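Local coordinates for transmembrane oligosaccharyl transferase (Archaeoglobus fulgidus, PDB 3WAJ), which is a large multi-pass membrane protein of the archaeal AglB/STT3 oligosaccharyl transferase family, pairing a GT-C-type transmembrane region with a globular C-terminal part, at residues 502-505 with 506-510. Sequence-based numbering, arbitrary orientation.
Sequences QWYD and ALTWM
Four successive i to i+4 backbone hydrogen bonds join residues 502-505 to 506-509: Ala506 N donates to Gln502 O, Leu507 N to Trp503 O, Thr508 N to Tyr504 O and Trp509 N to Asp505 O. The shortest runs from Trp509 N to Asp505 O at 2.8 Å. That from Thr508 N to Tyr504 O is the straightest, at 168°. On the polar flank one water bridges two side chains, giving hydrogen bonds to Asp505 OD1 and to Thr508 OG1, the second 2.9 Å long. With chi1 at 55°, Thr508 holds OG1 between its own N and carbonyl carbon, turned back toward the preceding turn, 3.0 Å from Asp505 O.

The same torsion sends the methyl CG2 to the phenol of Tyr504, where it lies 3.5 Å from CE2, obliquely to the ring. Val560 of helix 554-561 touches both side chains. Farther round the helix, Leu507 packs one turn beyond Trp503, its CD1 3.6 Å from CE3 at the six-membered end of the indole and near the ring plane. Leu507 thus meets the indole at its edge, while Tyr553 stacks on the ring, Trp556 meets it edge-to-face, and Asp611 OD2 accepts a hydrogen bond from Trp503 NE1. Ala506 touches Val771 and Met510 touches Ile773, both on strand 771-776. The unbroken i to i+4 bonding, with side chains paired one turn apart, is that of a regular alpha-helix, here within helix 501-513 of the AglB core region, which packs on strands 605-611 and 771-776 of a mixed beta-sheet.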
ATOM      1  N   GLN A 502     -11.719  -3.365  14.851  1.00 36.48           N
ATOM      2  CA  GLN A 502     -12.354  -4.626  14.477  1.00 32.80           C
ATOM      3  C   GLN A 502     -11.355  -5.584  13.835  1.00 36.30           C
ATOM      4  O   GLN A 502     -11.248  -6.748  14.240  1.00 35.39           O
ATOM      5  CB  GLN A 502     -13.541  -4.386  13.542  1.00 28.45           C
ATOM      6  CG  GLN A 502     -14.705  -3.665  14.196  1.00 30.27           C
ATOM      7  CD  GLN A 502     -14.746  -2.208  13.824  1.00 36.28           C
ATOM      8  OE1 GLN A 502     -13.703  -1.583  13.617  1.00 41.97           O
ATOM      9  NE2 GLN A 502     -15.956  -1.655  13.698  1.00 34.13           N
ATOM     10  N   TRP A 503     -10.629  -5.081  12.838  1.00 28.14           N
ATOM     11  CA  TRP A 503      -9.577  -5.847  12.160  1.00 32.70           C
ATOM     12  C   TRP A 503      -8.437  -6.243  13.086  1.00 33.61           C
ATOM     13  O   TRP A 503      -8.007  -7.395  13.107  1.00 35.63           O
ATOM     14  CB  TRP A 503      -8.983  -5.027  11.029  1.00 27.75           C
ATOM     15  CG  TRP A 503      -9.482  -5.362   9.660  1.00 27.69           C
ATOM     16  CD1 TRP A 503     -10.307  -4.596   8.869  1.00 26.99           C
ATOM     17  CD2 TRP A 503      -9.159  -6.531   8.890  1.00 26.34           C
ATOM     18  NE1 TRP A 503     -10.514  -5.221   7.659  1.00 29.46           N
ATOM     19  CE2 TRP A 503      -9.816  -6.406   7.641  1.00 22.53           C
ATOM     20  CE3 TRP A 503      -8.367  -7.668   9.133  1.00 27.52           C
ATOM     21  CZ2 TRP A 503      -9.724  -7.378   6.649  1.00 26.56           C
ATOM     22  CZ3 TRP A 503      -8.257  -8.629   8.150  1.00 19.86           C
ATOM     23  CH2 TRP A 503      -8.938  -8.486   6.916  1.00 26.54           C
ATOM     24  N   TYR A 504      -7.927  -5.286  13.847  1.00 31.18           N
ATOM     25  CA  TYR A 504      -6.798  -5.593  14.715  1.00 32.17           C
ATOM     26  C   TYR A 504      -7.182  -6.663  15.726  1.00 34.39           C
ATOM     27  O   TYR A 504      -6.398  -7.585  15.979  1.00 38.63           O
ATOM     28  CB  TYR A 504      -6.242  -4.343  15.411  1.00 32.46           C
ATOM     29  CG  TYR A 504      -5.012  -4.630  16.245  1.00 36.61           C
ATOM     30  CD1 TYR A 504      -3.734  -4.540  15.695  1.00 27.90           C
ATOM     31  CD2 TYR A 504      -5.132  -4.998  17.590  1.00 37.35           C
ATOM     32  CE1 TYR A 504      -2.602  -4.816  16.462  1.00 37.97           C
ATOM     33  CE2 TYR A 504      -4.009  -5.277  18.368  1.00 38.33           C
ATOM     34  CZ  TYR A 504      -2.751  -5.184  17.804  1.00 46.22           C
ATOM     35  OH  TYR A 504      -1.663  -5.457  18.590  1.00 45.98           O
ATOM     36  N   ASP A 505      -8.386  -6.564  16.293  1.00 34.44           N
ATOM     37  CA  ASP A 505      -8.823  -7.567  17.282  1.00 34.88           C
ATOM     38  C   ASP A 505      -9.078  -8.921  16.640  1.00 34.69           C
ATOM     39  O   ASP A 505      -8.762  -9.959  17.221  1.00 40.07           O
ATOM     40  CB  ASP A 505     -10.067  -7.101  18.051  1.00 35.55           C
ATOM     41  CG  ASP A 505      -9.755  -6.020  19.062  1.00 39.46           C
ATOM     42  OD1 ASP A 505      -8.554  -5.798  19.312  1.00 38.47           O
ATOM     43  OD2 ASP A 505     -10.704  -5.399  19.604  1.00 42.06           O
ATOM     44  N   ALA A 506      -9.647  -8.903  15.437  1.00 25.46           N
ATOM     45  CA  ALA A 506      -9.908 -10.146  14.717  1.00 28.62           C
ATOM     46  C   ALA A 506      -8.600 -10.920  14.506  1.00 30.04           C
ATOM     47  O   ALA A 506      -8.529 -12.122  14.725  1.00 30.54           O
ATOM     48  CB  ALA A 506     -10.600  -9.871  13.381  1.00 28.41           C
ATOM     49  N   LEU A 507      -7.550 -10.211  14.112  1.00 31.49           N
ATOM     50  CA  LEU A 507      -6.261 -10.849  13.856  1.00 35.31           C
ATOM     51  C   LEU A 507      -5.542 -11.311  15.129  1.00 37.60           C
ATOM     52  O   LEU A 507      -4.972 -12.399  15.139  1.00 35.17           O
ATOM     53  CB  LEU A 507      -5.373  -9.938  13.006  1.00 29.98           C
ATOM     54  CG  LEU A 507      -6.103  -9.655  11.704  1.00 29.92           C
ATOM     55  CD1 LEU A 507      -5.367  -8.631  10.870  1.00 25.97           C
ATOM     56  CD2 LEU A 507      -6.296 -10.970  10.952  1.00 28.75           C
ATOM     57  N   THR A 508      -5.572 -10.507  16.199  1.00 31.80           N
ATOM     58  CA  THR A 508      -5.003 -10.978  17.469  1.00 36.99           C
ATOM     59  C   THR A 508      -5.769 -12.196  17.935  1.00 38.80           C
ATOM     60  O   THR A 508      -5.184 -13.141  18.458  1.00 43.99           O
ATOM     61  CB  THR A 508      -4.985  -9.933  18.609  1.00 35.07           C
ATOM     62  OG1 THR A 508      -6.305  -9.432  18.819  1.00 43.89           O
ATOM     63  CG2 THR A 508      -4.027  -8.792  18.294  1.00 26.76           C
ATOM     64  N   TRP A 509      -7.085 -12.178  17.739  1.00 35.87           N
ATOM     65  CA  TRP A 509      -7.900 -13.346  18.057  1.00 37.69           C
ATOM     66  C   TRP A 509      -7.413 -14.564  17.273  1.00 39.81           C
ATOM     67  O   TRP A 509      -7.217 -15.640  17.835  1.00 39.66           O
ATOM     68  CB  TRP A 509      -9.379 -13.092  17.747  1.00 35.11           C
ATOM     69  CG  TRP A 509     -10.244 -14.275  18.089  1.00 38.94           C
ATOM     70  CD1 TRP A 509     -10.841 -14.538  19.299  1.00 38.29           C
ATOM     71  CD2 TRP A 509     -10.592 -15.378  17.223  1.00 38.24           C
ATOM     72  NE1 TRP A 509     -11.534 -15.726  19.232  1.00 36.06           N
ATOM     73  CE2 TRP A 509     -11.400 -16.263  17.976  1.00 36.05           C
ATOM     74  CE3 TRP A 509     -10.289 -15.702  15.890  1.00 34.64           C
ATOM     75  CZ2 TRP A 509     -11.925 -17.453  17.438  1.00 35.99           C
ATOM     76  CZ3 TRP A 509     -10.813 -16.880  15.348  1.00 36.79           C
ATOM     77  CH2 TRP A 509     -11.624 -17.741  16.123  1.00 40.58           C
ATOM     78  N   MET A 510      -7.227 -14.380  15.968  1.00 39.09           N
ATOM     79  CA  MET A 510      -6.773 -15.448  15.090  1.00 41.16           C
ATOM     80  C   MET A 510      -5.460 -16.047  15.572  1.00 38.94           C
ATOM     81  O   MET A 510      -5.308 -17.274  15.615  1.00 37.35           O
ATOM     82  CB  MET A 510      -6.640 -14.958  13.632  1.00 35.64           C
ATOM     83  CG  MET A 510      -6.031 -16.008  12.710  1.00 30.77           C
ATOM     84  SD  MET A 510      -6.073 -15.571  10.969  1.00 38.91           S
ATOM     85  CE  MET A 510      -7.775 -15.897  10.520  1.00 28.05           C
TER
HETATM   86  O   HOH W   1      -6.783  -7.072  20.443  1.00 61.20           O